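Local coordinates for protein octenoyl-coa reductase/carboxylase (Streptomyces sp., PDB 4A0S) that carboxylates and reduces 2-octenoyl-CoA with NADPH to make an extender unit for polyketide biosynthesis, at residues R5-G10 / S118-R123. Residues are numbered along the deposited sequence; the frame is centred on the assembly and turned at random.
Sequences RAVLDG and SGVVVR
One valine of the N-terminal helix, Val-7, makes the whole contact with the strand, and it uses a different methyl for each of two strand valines. CG2 of Val-7 lies 3.4 Å from CG1 of Val-122, tighter than usual for two methyl carbons. The two side chains cross there at about a right angle. The other methyl, CG1 of Val-7, meets Val-120 tip to tip, with 3.7 Å to Val-120 CG2 and a similar distance to Val-120 CB. In Val-7, CG1 stands opposite the backbone N across the CA–CB bond (chi1 172°), while CG2 sits beside that N; this spreads the two methyls between the two strand residues. All three valines are buried, and the contact between the segments is purely apolar. CA of Val-7 is 6.9 Å from CA of Val-120.

The strand belongs to the GroES-like domain of this medium-chain dehydrogenase/reductase superfamily enzyme. It pairs antiparallel with strand 64-73 on one edge and with strand 136-139 on the other. Helix 2-8 packs against one face of this sheet; Val-121 turns to the other. The helix ends in a Schellman motif at Gly-10, which has positive phi, and Gly-10 N bonds to Val-7 O at 3.0 Å.

At the far end of the strand segment, Val-122 and Arg-123 both face Leu-66 in a classic beta bulge. Arg-123 folds back, and its NH1 donates to Val-122 O at 2.8 Å. The bond is nearly straight at NH1 (165°), but the donor stands above the carbonyl plane. The same guanidinium also bonds to Ile-16 O and Ala-19 O, so it ties the bulge to helix 13-18 and the residues just after it.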
loop_
_atom_site.group_PDB
_atom_site.type_symbol
_atom_site.label_atom_id
_atom_site.label_comp_id
_atom_site.label_asym_id
_atom_site.label_seq_id
_atom_site.Cartn_x
_atom_site.Cartn_y
_atom_site.Cartn_z
ATOM N N ARG A 5 44.520 20.009 4.970
ATOM C CA ARG A 5 44.940 21.074 4.054
ATOM C C ARG A 5 44.553 20.718 2.619
ATOM O O ARG A 5 43.977 21.540 1.917
ATOM C CB ARG A 5 46.444 21.352 4.164
ATOM C CG ARG A 5 46.859 22.038 5.472
ATOM C CD ARG A 5 48.371 22.287 5.564
ATOM N NE ARG A 5 48.906 21.657 6.775
ATOM C CZ ARG A 5 49.787 20.655 6.785
ATOM N NH1 ARG A 5 50.287 20.184 5.647
ATOM N NH2 ARG A 5 50.194 20.138 7.945
ATOM N N ALA A 6 44.851 19.489 2.197
ATOM C CA ALA A 6 44.475 19.006 0.864
ATOM C C ALA A 6 42.971 19.159 0.621
ATOM O O ALA A 6 42.551 19.703 -0.396
ATOM C CB ALA A 6 44.895 17.544 0.678
ATOM N N VAL A 7 42.176 18.704 1.582
ATOM C CA VAL A 7 40.714 18.790 1.506
ATOM C C VAL A 7 40.278 20.243 1.403
ATOM O O VAL A 7 39.531 20.612 0.503
ATOM C CB VAL A 7 40.077 18.152 2.758
ATOM C CG1 VAL A 7 38.592 18.406 2.796
ATOM C CG2 VAL A 7 40.372 16.675 2.782
ATOM N N LEU A 8 40.778 21.061 2.321
ATOM C CA LEU A 8 40.442 22.480 2.378
ATOM C C LEU A 8 40.952 23.225 1.155
ATOM O O LEU A 8 40.347 24.204 0.736
ATOM C CB LEU A 8 40.979 23.120 3.662
ATOM C CG LEU A 8 40.256 22.663 4.940
ATOM C CD1 LEU A 8 40.778 23.404 6.167
ATOM C CD2 LEU A 8 38.721 22.805 4.818
ATOM N N ASP A 9 42.046 22.746 0.572
ATOM C CA ASP A 9 42.605 23.387 -0.611
ATOM C C ASP A 9 41.878 22.948 -1.882
ATOM O O ASP A 9 42.158 23.449 -2.970
ATOM C CB ASP A 9 44.121 23.158 -0.696
ATOM C CG ASP A 9 44.884 23.849 0.443
ATOM O OD1 ASP A 9 44.264 24.626 1.209
ATOM O OD2 ASP A 9 46.106 23.611 0.587
ATOM N N GLY A 10 40.917 22.039 -1.725
ATOM C CA GLY A 10 40.196 21.458 -2.853
ATOM C C GLY A 10 41.122 20.671 -3.758
ATOM O O GLY A 10 41.034 20.773 -4.985
ATOM N N SER A 118 28.192 17.197 6.107
ATOM C CA SER A 118 28.608 17.269 4.727
ATOM C C SER A 118 30.115 17.282 4.771
ATOM O O SER A 118 30.730 17.659 5.782
ATOM C CB SER A 118 28.088 18.529 4.060
ATOM O OG SER A 118 28.591 19.665 4.741
ATOM N N GLY A 119 30.726 16.849 3.689
ATOM C CA GLY A 119 32.149 16.878 3.662
ATOM C C GLY A 119 32.751 16.234 2.453
ATOM O O GLY A 119 32.142 16.136 1.400
ATOM N N VAL A 120 33.984 15.812 2.628
ATOM C CA VAL A 120 34.762 15.325 1.534
ATOM C C VAL A 120 35.268 13.930 1.849
ATOM O O VAL A 120 35.815 13.681 2.920
ATOM C CB VAL A 120 35.951 16.255 1.266
ATOM C CG1 VAL A 120 36.719 15.756 0.089
ATOM C CG2 VAL A 120 35.469 17.685 1.048
ATOM N N VAL A 121 35.074 13.025 0.898
ATOM C CA VAL A 121 35.601 11.691 1.021
ATOM C C VAL A 121 37.112 11.790 1.024
ATOM O O VAL A 121 37.697 12.477 0.184
ATOM C CB VAL A 121 35.127 10.809 -0.144
ATOM C CG1 VAL A 121 35.746 9.443 -0.054
ATOM C CG2 VAL A 121 33.597 10.726 -0.151
ATOM N N VAL A 122 37.749 11.140 1.984
ATOM C CA VAL A 122 39.209 11.117 1.987
ATOM C C VAL A 122 39.762 9.695 1.844
ATOM O O VAL A 122 40.848 9.495 1.299
ATOM C CB VAL A 122 39.801 11.884 3.192
ATOM C CG1 VAL A 122 39.498 13.368 3.062
ATOM C CG2 VAL A 122 39.249 11.355 4.502
ATOM N N ARG A 123 39.008 8.706 2.307
ATOM C CA ARG A 123 39.392 7.308 2.128
ATOM C C ARG A 123 38.149 6.465 1.975
ATOM O O ARG A 123 37.111 6.784 2.531
ATOM C CB ARG A 123 40.194 6.788 3.328
ATOM C CG ARG A 123 41.571 7.434 3.513
ATOM C CD ARG A 123 42.555 6.951 2.459
ATOM N NE ARG A 123 43.913 7.412 2.753
ATOM C CZ ARG A 123 44.368 8.646 2.537
ATOM N NH1 ARG A 123 43.585 9.607 2.032
ATOM N NH2 ARG A 123 45.615 8.926 2.855
#